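Cell division control protein 13 (Saccharomyces cerevisiae, PDB 4HCE) helps maintain yeast telomeres, its second OB-fold domain forming a dimer that is required for productive binding of the partner protein Stn1. Local coordinates at residues B[65-70]-B[101-106]; B[32-37]-B[74-79]; B[24-29]-B[87-92]. One frame throughout, in Å; residues are numbered along the deposited sequence.

Contact 1 of 3, residues B[65-70]-B[101-106]; sequences IEIVIP and ISVEVE
Val103 and Val105 of segment 101-106, on strand 101-110, meet Ile65 and Ile67 of strand 65-69 inside the domain, an entirely apolar contact between two strands that face each other instead of pairing edge by edge. Their short axes come no closer than 8.6 Å and run at 80° to one another, so side chains, not backbone amides and carbonyls, fill the interval.

Along 101-106 the first meeting point is Val103. Its CG2 methyl lies near the tip of Ile67, 4.4 Å from CD1, a light touch. At the next residue the alternation of the strand turns Glu104 to the other side, where its carboxylate forms a salt bridge with Arg18 and accepts a hydrogen bond from Asn127. Val105 points its side chain inward again and makes the principal contact. Its CG1 methyl packs against the flank of Ile67, 3.8 Å from CD1 and 4.0 Å from CG1, and the two side chains cross at about a right angle. In Ile67 the CG1 branch stands anti to the carbonyl carbon (chi1 -54°) and continues extended to CD1, which carries the terminal methyl far enough to touch both valines. The second branch of Val105, CG2, reaches Ile65 more loosely, at 4.3 Å from its CD1. The two methyls of Val105 therefore serve two different isoleucines, both on the same side of their strand.

All four residues are buried, and neighbouring strands supply further side chains around them. Leu19 of strand 16-27 touches Ile65 and Val103, while from strand 120-129 Leu125 meets Ile67 and Trp123 meets Val105. Strand 65-69 also bonds through its backbone to strands 42-47 and 120-129, and beyond Ile67 the side chain of Ile69 turns to helix 72-79.

Contact 2 of 3, residues B[32-37]-B[74-79]; sequences ASINEF and RICELF
A small apolar contact joins the loop between strands 16-27 and 42-47 to helix 72-79, with Ile34 and Phe37 of the loop set against Ile75 and Cys76 of the helix. It is partly buried and lies toward the periphery of the domain, its centre about 13 Å from the centre of the chain.

Ile75 takes part through both of its branches. Its CD1 methyl sits over one face of the Phe37 ring in a CH-pi contact, 4.2 Å from the ring centroid and 28° off the normal; it is displaced toward the attached end of the ring, since CG is the nearest ring atom at 3.7 Å. The CG2 methyl instead meets Ile34 CD1, also at 3.7 Å, where the two isoleucine side chains lie alongside, pointing opposite ways. Ile34 CG1, anti to the backbone N (chi1 -169°), is carried to the helix side, and the bend at chi2 (64°) brings CD1 against Cys76 SG as well, at 3.7 Å. The thiol thus lies alongside the outer end of Ile34.

Phe37 gains a further aromatic neighbour in Phe31, in an edge-to-face contact, and Leu42 packs against both Phe37 and Ile75. On the loop side, Ser33 OG accepts a hydrogen bond of 2.9 Å from Asn35 N, forming an ST turn at the start of the short 3-10 segment 34-36. Next along this segment, Glu36 packs on Tyr39 of the second subunit, so the loop borders the dimer interface. As in other OB folds, the connection between the third and fourth strands carries a helix, and here the loop joining the first two strands packs on it.

Contact 3 of 3, residues B[24-29]-B[87-92]; sequences VGMNPP and DKISDI
Met26, near the end of strand 16-27, extends its side chain onto helix 86-92 and meets Ile89 and Ser90. The close-packed part of the contact is made by the last two atoms of the methionine. SD lies against the CG2 methyl of Ile89 at 3.8 Å, the two side chains crossing at about a right angle. The terminal CE reaches Ser90, where it lies 3.9 Å from CB and 3.8 Å from the backbone N. CG of Met26 lies between its backbone N and carbonyl carbon (chi1 70°), and from there the chain runs extended, carrying the thioether across to the helix although the nearest CA atoms, those of Met26 and Ser90, are 8.1 Å apart.

Ile89 divides its branches: CG2 serves Met26, while the CG1-CD1 branch goes to Phe79 of helix 72-79. Leu44 of the adjoining strand 42-47 also touches Met26.

The outer side is much looser. Asp87, Lys88 and Asp91 are exposed, and Asp87 OD2 comes no nearer than 6.4 Å, to Pro29 O.

Apart from this solvent side lies the subunit interface, where Asn27, Pro28 and Pro29 pack on Met120, Tyr39 and Asp113 of the second subunit, respectively. With alanine at the position of Met26, Ile89 CG2 and the Ser90 backbone are likely to lose their neighbour, opening a gap between strand and helix.

With a flexible thioether as the sole bridge between these segments and dispersion as its chemistry, the attachment depends on shape and reach, not on directed polar bonds.

Contact 1 lies in the interior of the OB domain, its centre about 5 Å from the centre of the chain, and contacts 2 and 3 lie on one side of it, their centres about 16 and 14 Å from its own. Contact 1 runs directly into contact 2: Ile69 CG2 packs 3.6 Å from Ile75 CG1, where strand 65-69 passes into helix 72-79. Contacts 2 and 3, with centres about 12 Å apart, share a further apolar seam, Phe37 CE1 lying 3.8 Å from Pro28 CD and Phe79 CD1 3.9 Å from Ile92 CG2. Contacts 1 and 3 do not touch, yet strands 101-110 and 16-27 are neighbours in one sheet. Residues of contacts 2 and 3 both reach Tyr39 of the second subunit, linking this side to the dimer.

Contact 1 of 3, residues B[65-70]-B[101-106]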
loop_
_atom_site.group_PDB
_atom_site.type_symbol
_atom_site.label_atom_id
_atom_site.label_comp_id
_atom_site.label_asym_id
_atom_site.label_seq_id
_atom_site.Cartn_x
_atom_site.Cartn_y
_atom_site.Cartn_z
ATOM N N ILE B 65 -8.772 5.009 -5.474
ATOM C CA ILE B 65 -8.444 3.646 -5.132
ATOM C C ILE B 65 -7.025 3.312 -5.549
ATOM O O ILE B 65 -6.495 3.854 -6.547
ATOM C CB ILE B 65 -9.462 2.610 -5.660
ATOM C CG1 ILE B 65 -9.622 2.719 -7.165
ATOM C CG2 ILE B 65 -10.807 2.726 -4.925
ATOM C CD1 ILE B 65 -9.802 1.351 -7.791
ATOM N N GLU B 66 -6.426 2.433 -4.749
ATOM C CA GLU B 66 -5.164 1.782 -5.040
ATOM C C GLU B 66 -5.399 0.598 -6.008
ATOM O O GLU B 66 -6.269 -0.228 -5.804
ATOM C CB GLU B 66 -4.525 1.314 -3.722
ATOM C CG GLU B 66 -3.398 0.314 -3.917
ATOM C CD GLU B 66 -3.111 -0.509 -2.656
ATOM O OE1 GLU B 66 -3.565 -1.704 -2.542
ATOM O OE2 GLU B 66 -2.443 0.061 -1.775
ATOM N N ILE B 67 -4.607 0.517 -7.061
ATOM C CA ILE B 67 -4.696 -0.590 -8.012
ATOM C C ILE B 67 -3.316 -1.243 -8.088
ATOM O O ILE B 67 -2.324 -0.583 -8.423
ATOM C CB ILE B 67 -5.092 -0.102 -9.413
ATOM C CG1 ILE B 67 -6.396 0.721 -9.379
ATOM C CG2 ILE B 67 -5.218 -1.282 -10.372
ATOM C CD1 ILE B 67 -6.664 1.487 -10.672
ATOM N N VAL B 68 -3.258 -2.533 -7.768
ATOM C CA VAL B 68 -2.016 -3.259 -7.821
ATOM C C VAL B 68 -1.871 -3.926 -9.173
ATOM O O VAL B 68 -2.858 -4.456 -9.731
ATOM C CB VAL B 68 -1.827 -4.272 -6.640
ATOM C CG1 VAL B 68 -2.176 -3.637 -5.302
ATOM C CG2 VAL B 68 -2.679 -5.507 -6.818
ATOM N N ILE B 69 -0.653 -3.823 -9.717
ATOM C CA ILE B 69 -0.164 -4.657 -10.825
ATOM C C ILE B 69 0.697 -5.703 -10.117
ATOM O O ILE B 69 1.832 -5.419 -9.737
ATOM C CB ILE B 69 0.731 -3.879 -11.822
ATOM C CG1 ILE B 69 0.278 -2.422 -11.977
ATOM C CG2 ILE B 69 0.810 -4.602 -13.167
ATOM C CD1 ILE B 69 -0.977 -2.201 -12.799
ATOM N N PRO B 70 0.148 -6.904 -9.902
ATOM C CA PRO B 70 0.707 -7.897 -8.953
ATOM C C PRO B 70 2.044 -8.612 -9.279
ATOM O O PRO B 70 2.750 -9.025 -8.348
ATOM C CB PRO B 70 -0.421 -8.927 -8.780
ATOM C CG PRO B 70 -1.441 -8.634 -9.829
ATOM C CD PRO B 70 -1.117 -7.342 -10.530
ATOM N N ILE B 101 -8.504 8.420 -18.558
ATOM C CA ILE B 101 -8.159 7.019 -18.550
ATOM C C ILE B 101 -9.372 6.234 -18.117
ATOM O O ILE B 101 -10.176 6.697 -17.307
ATOM C CB ILE B 101 -6.915 6.743 -17.651
ATOM C CG1 ILE B 101 -5.644 6.895 -18.486
ATOM C CG2 ILE B 101 -6.864 5.308 -17.157
ATOM C CD1 ILE B 101 -4.972 8.229 -18.366
ATOM N N SER B 102 -9.503 5.049 -18.688
ATOM C CA SER B 102 -10.545 4.147 -18.314
ATOM C C SER B 102 -9.925 2.804 -17.940
ATOM O O SER B 102 -9.078 2.279 -18.684
ATOM C CB SER B 102 -11.514 3.989 -19.486
ATOM O OG SER B 102 -12.601 3.179 -19.073
ATOM N N VAL B 103 -10.348 2.241 -16.811
ATOM C CA VAL B 103 -9.780 0.980 -16.327
ATOM C C VAL B 103 -10.889 -0.000 -15.932
ATOM O O VAL B 103 -11.986 0.394 -15.506
ATOM C CB VAL B 103 -8.816 1.187 -15.116
ATOM C CG1 VAL B 103 -7.615 2.045 -15.489
ATOM C CG2 VAL B 103 -9.541 1.805 -13.932
ATOM N N GLU B 104 -10.612 -1.283 -16.085
ATOM C CA GLU B 104 -11.420 -2.276 -15.418
ATOM C C GLU B 104 -10.555 -2.847 -14.339
ATOM O O GLU B 104 -9.419 -3.220 -14.593
ATOM C CB GLU B 104 -11.901 -3.367 -16.363
ATOM C CG GLU B 104 -13.165 -2.966 -17.079
ATOM C CD GLU B 104 -13.628 -3.990 -18.079
ATOM O OE1 GLU B 104 -14.599 -3.674 -18.810
ATOM O OE2 GLU B 104 -13.024 -5.094 -18.133
ATOM N N VAL B 105 -11.091 -2.896 -13.131
ATOM C CA VAL B 105 -10.344 -3.417 -12.003
ATOM C C VAL B 105 -11.079 -4.627 -11.460
ATOM O O VAL B 105 -12.315 -4.720 -11.567
ATOM C CB VAL B 105 -10.084 -2.353 -10.903
ATOM C CG1 VAL B 105 -9.212 -1.232 -11.449
ATOM C CG2 VAL B 105 -11.378 -1.777 -10.339
ATOM N N GLU B 106 -10.306 -5.551 -10.887
ATOM C CA GLU B 106 -10.843 -6.782 -10.380
ATOM C C GLU B 106 -10.361 -6.992 -8.967
ATOM O O GLU B 106 -9.173 -6.903 -8.703
ATOM C CB GLU B 106 -10.405 -7.953 -11.250
ATOM C CG GLU B 106 -11.091 -9.248 -10.863
ATOM C CD GLU B 106 -10.710 -10.440 -11.732
ATOM O OE1 GLU B 106 -11.323 -11.503 -11.507
ATOM O OE2 GLU B 106 -9.820 -10.342 -12.621
#

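Contact 2 of 3, residues B[32-37]-B[74-79]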
loop_
_atom_site.group_PDB
_atom_site.type_symbol
_atom_site.label_atom_id
_atom_site.label_comp_id
_atom_site.label_asym_id
_atom_site.label_seq_id
_atom_site.Cartn_x
_atom_site.Cartn_y
_atom_site.Cartn_z
ATOM N N ALA B 32 13.928 2.246 -11.399
ATOM C CA ALA B 32 14.785 2.256 -12.577
ATOM C C ALA B 32 14.652 1.039 -13.511
ATOM O O ALA B 32 14.986 1.145 -14.683
ATOM C CB ALA B 32 16.234 2.451 -12.156
ATOM N N SER B 33 14.188 -0.103 -13.003
ATOM C CA SER B 33 14.070 -1.300 -13.825
ATOM C C SER B 33 12.994 -2.204 -13.264
ATOM O O SER B 33 12.502 -1.979 -12.165
ATOM C CB SER B 33 15.409 -2.070 -13.928
ATOM O OG SER B 33 15.533 -3.086 -12.920
ATOM N N ILE B 34 12.647 -3.229 -14.033
ATOM C CA ILE B 34 11.723 -4.275 -13.629
ATOM C C ILE B 34 12.178 -5.015 -12.365
ATOM O O ILE B 34 11.353 -5.571 -11.639
ATOM C CB ILE B 34 11.482 -5.285 -14.797
ATOM C CG1 ILE B 34 10.315 -6.240 -14.486
ATOM C CG2 ILE B 34 12.764 -6.061 -15.152
ATOM C CD1 ILE B 34 8.957 -5.565 -14.353
ATOM N N ASN B 35 13.485 -5.018 -12.105
ATOM C CA ASN B 35 14.051 -5.750 -10.957
ATOM C C ASN B 35 13.583 -5.233 -9.600
ATOM O O ASN B 35 13.593 -5.971 -8.620
ATOM C CB ASN B 35 15.582 -5.758 -11.000
ATOM C CG ASN B 35 16.130 -6.438 -12.242
ATOM O OD1 ASN B 35 15.566 -7.416 -12.742
ATOM N ND2 ASN B 35 17.241 -5.908 -12.756
ATOM N N GLU B 36 13.167 -3.964 -9.562
ATOM C CA GLU B 36 12.617 -3.328 -8.363
ATOM C C GLU B 36 11.386 -4.046 -7.840
ATOM O O GLU B 36 11.035 -3.892 -6.670
ATOM C CB GLU B 36 12.202 -1.889 -8.673
ATOM C CG GLU B 36 13.113 -1.165 -9.657
ATOM C CD GLU B 36 14.245 -0.439 -8.978
ATOM O OE1 GLU B 36 13.962 0.274 -8.002
ATOM O OE2 GLU B 36 15.403 -0.573 -9.416
ATOM N N PHE B 37 10.732 -4.813 -8.716
ATOM C CA PHE B 37 9.460 -5.447 -8.408
ATOM C C PHE B 37 9.535 -6.948 -8.150
ATOM O O PHE B 37 8.536 -7.663 -8.305
ATOM C CB PHE B 37 8.409 -5.071 -9.479
ATOM C CG PHE B 37 8.265 -3.585 -9.642
ATOM C CD1 PHE B 37 7.592 -2.829 -8.672
ATOM C CD2 PHE B 37 8.882 -2.927 -10.697
ATOM C CE1 PHE B 37 7.507 -1.447 -8.785
ATOM C CE2 PHE B 37 8.799 -1.551 -10.811
ATOM C CZ PHE B 37 8.113 -0.804 -9.856
ATOM N N ARG B 74 3.165 -9.217 -15.462
ATOM C CA ARG B 74 2.032 -8.372 -15.777
ATOM C C ARG B 74 2.451 -6.914 -16.029
ATOM O O ARG B 74 1.918 -6.258 -16.912
ATOM C CB ARG B 74 0.966 -8.483 -14.678
ATOM C CG ARG B 74 -0.242 -7.592 -14.880
ATOM C CD ARG B 74 -0.974 -7.938 -16.170
ATOM N NE ARG B 74 -2.288 -7.309 -16.167
ATOM C CZ ARG B 74 -3.080 -7.200 -17.220
ATOM N NH1 ARG B 74 -2.683 -7.662 -18.399
ATOM N NH2 ARG B 74 -4.256 -6.606 -17.093
ATOM N N ILE B 75 3.422 -6.420 -15.264
ATOM C CA ILE B 75 3.984 -5.086 -15.495
ATOM C C ILE B 75 4.564 -4.987 -16.908
ATOM O O ILE B 75 4.331 -4.001 -17.609
ATOM C CB ILE B 75 5.068 -4.753 -14.446
ATOM C CG1 ILE B 75 4.432 -4.575 -13.055
ATOM C CG2 ILE B 75 5.902 -3.525 -14.837
ATOM C CD1 ILE B 75 5.453 -4.424 -11.938
ATOM N N CYS B 76 5.311 -6.011 -17.310
ATOM C CA CYS B 76 5.941 -6.058 -18.628
ATOM C C CYS B 76 4.930 -6.098 -19.762
ATOM O O CYS B 76 5.054 -5.359 -20.739
ATOM C CB CYS B 76 6.917 -7.238 -18.725
ATOM S SG CYS B 76 8.408 -6.888 -17.774
ATOM N N GLU B 77 3.928 -6.953 -19.608
ATOM C CA GLU B 77 2.866 -7.105 -20.599
ATOM C C GLU B 77 2.220 -5.763 -20.932
ATOM O O GLU B 77 1.973 -5.458 -22.110
ATOM C CB GLU B 77 1.805 -8.077 -20.075
ATOM C CG GLU B 77 0.599 -8.266 -20.984
ATOM C CD GLU B 77 -0.357 -9.334 -20.463
ATOM O OE1 GLU B 77 -0.759 -9.292 -19.278
ATOM O OE2 GLU B 77 -0.715 -10.236 -21.238
ATOM N N LEU B 78 1.959 -4.977 -19.885
ATOM C CA LEU B 78 1.255 -3.710 -20.001
ATOM C C LEU B 78 2.179 -2.615 -20.521
ATOM O O LEU B 78 1.808 -1.850 -21.424
ATOM C CB LEU B 78 0.648 -3.299 -18.630
ATOM C CG LEU B 78 -0.511 -4.147 -18.098
ATOM C CD1 LEU B 78 -0.818 -3.826 -16.639
ATOM C CD2 LEU B 78 -1.766 -3.971 -18.959
ATOM N N PHE B 79 3.376 -2.550 -19.947
ATOM C CA PHE B 79 4.261 -1.402 -20.137
ATOM C C PHE B 79 5.513 -1.723 -20.928
ATOM O O PHE B 79 6.156 -0.822 -21.445
ATOM C CB PHE B 79 4.669 -0.804 -18.775
ATOM C CG PHE B 79 3.507 -0.353 -17.929
ATOM C CD1 PHE B 79 2.682 0.697 -18.352
ATOM C CD2 PHE B 79 3.243 -0.968 -16.710
ATOM C CE1 PHE B 79 1.605 1.112 -17.575
ATOM C CE2 PHE B 79 2.166 -0.569 -15.929
ATOM C CZ PHE B 79 1.349 0.472 -16.360
#

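Contact 3 of 3, residues B[24-29]-B[87-92]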
loop_
_atom_site.group_PDB
_atom_site.type_symbol
_atom_site.label_atom_id
_atom_site.label_comp_id
_atom_site.label_asym_id
_atom_site.label_seq_id
_atom_site.Cartn_x
_atom_site.Cartn_y
_atom_site.Cartn_z
ATOM N N VAL B 24 -3.474 9.337 -10.936
ATOM C CA VAL B 24 -2.928 10.540 -10.341
ATOM C C VAL B 24 -1.639 10.249 -9.575
ATOM O O VAL B 24 -1.087 11.132 -8.961
ATOM C CB VAL B 24 -3.944 11.237 -9.408
ATOM C CG1 VAL B 24 -5.087 11.811 -10.213
ATOM C CG2 VAL B 24 -4.473 10.266 -8.357
ATOM N N GLY B 25 -1.164 9.014 -9.617
ATOM C CA GLY B 25 0.080 8.681 -8.934
ATOM C C GLY B 25 0.415 7.209 -8.980
ATOM O O GLY B 25 -0.430 6.358 -9.290
ATOM N N MET B 26 1.670 6.913 -8.677
ATOM C CA MET B 26 2.109 5.545 -8.575
ATOM C C MET B 26 3.034 5.351 -7.387
ATOM O O MET B 26 3.722 6.278 -6.943
ATOM C CB MET B 26 2.734 5.034 -9.895
ATOM C CG MET B 26 4.074 5.624 -10.289
ATOM S SD MET B 26 4.641 5.151 -11.953
ATOM C CE MET B 26 5.648 6.568 -12.324
ATOM N N ASN B 27 3.012 4.129 -6.878
ATOM C CA ASN B 27 3.859 3.718 -5.790
ATOM C C ASN B 27 4.538 2.382 -6.122
ATOM O O ASN B 27 3.852 1.408 -6.491
ATOM C CB ASN B 27 3.021 3.553 -4.544
ATOM C CG ASN B 27 3.830 3.727 -3.292
ATOM O OD1 ASN B 27 4.129 4.856 -2.897
ATOM N ND2 ASN B 27 4.203 2.617 -2.664
ATOM N N PRO B 28 5.880 2.328 -5.989
ATOM C CA PRO B 28 6.748 3.458 -5.603
ATOM C C PRO B 28 6.879 4.513 -6.721
ATOM O O PRO B 28 6.844 4.161 -7.895
ATOM C CB PRO B 28 8.105 2.782 -5.332
ATOM C CG PRO B 28 8.066 1.500 -6.088
ATOM C CD PRO B 28 6.631 1.060 -6.108
ATOM N N PRO B 29 7.038 5.801 -6.354
ATOM C CA PRO B 29 7.004 6.864 -7.371
ATOM C C PRO B 29 8.276 6.947 -8.221
ATOM O O PRO B 29 8.264 7.552 -9.295
ATOM C CB PRO B 29 6.816 8.144 -6.544
ATOM C CG PRO B 29 7.369 7.824 -5.190
ATOM C CD PRO B 29 7.197 6.336 -4.983
ATOM N N ASP B 87 9.835 7.479 -14.893
ATOM C CA ASP B 87 9.608 8.533 -15.902
ATOM C C ASP B 87 8.829 8.052 -17.100
ATOM O O ASP B 87 7.947 8.750 -17.586
ATOM C CB ASP B 87 10.926 9.116 -16.413
ATOM C CG ASP B 87 11.575 10.022 -15.409
ATOM O OD1 ASP B 87 12.768 10.343 -15.595
ATOM O OD2 ASP B 87 10.902 10.411 -14.425
ATOM N N LYS B 88 9.165 6.856 -17.577
ATOM C CA LYS B 88 8.534 6.324 -18.769
ATOM C C LYS B 88 7.123 5.816 -18.503
ATOM O O LYS B 88 6.257 5.995 -19.335
ATOM C CB LYS B 88 9.398 5.238 -19.389
ATOM C CG LYS B 88 10.700 5.772 -19.925
ATOM C CD LYS B 88 11.591 4.611 -20.314
ATOM C CE LYS B 88 12.704 5.063 -21.237
ATOM N NZ LYS B 88 13.527 3.850 -21.456
ATOM N N ILE B 89 6.900 5.202 -17.339
ATOM C CA ILE B 89 5.576 4.686 -16.967
ATOM C C ILE B 89 4.672 5.891 -16.706
ATOM O O ILE B 89 3.514 5.906 -17.109
ATOM C CB ILE B 89 5.615 3.744 -15.723
ATOM C CG1 ILE B 89 6.498 2.501 -15.932
ATOM C CG2 ILE B 89 4.222 3.355 -15.254
ATOM C CD1 ILE B 89 6.260 1.718 -17.183
ATOM N N SER B 90 5.220 6.910 -16.054
ATOM C CA SER B 90 4.517 8.177 -15.872
ATOM C C SER B 90 3.962 8.770 -17.197
ATOM O O SER B 90 2.780 9.123 -17.272
ATOM C CB SER B 90 5.421 9.192 -15.165
ATOM O OG SER B 90 4.764 10.430 -15.071
ATOM N N ASP B 91 4.807 8.869 -18.225
ATOM C CA ASP B 91 4.361 9.354 -19.545
ATOM C C ASP B 91 3.296 8.425 -20.162
ATOM O O ASP B 91 2.335 8.891 -20.772
ATOM C CB ASP B 91 5.537 9.472 -20.530
ATOM C CG ASP B 91 6.601 10.486 -20.099
ATOM O OD1 ASP B 91 6.344 11.338 -19.228
ATOM O OD2 ASP B 91 7.726 10.426 -20.647
ATOM N N ILE B 92 3.479 7.114 -20.015
ATOM C CA ILE B 92 2.552 6.157 -20.597
ATOM C C ILE B 92 1.196 6.277 -19.922
ATOM O O ILE B 92 0.174 6.161 -20.573
ATOM C CB ILE B 92 3.072 4.699 -20.487
ATOM C CG1 ILE B 92 4.285 4.480 -21.408
ATOM C CG2 ILE B 92 1.962 3.679 -20.809
ATOM C CD1 ILE B 92 5.119 3.272 -21.003
#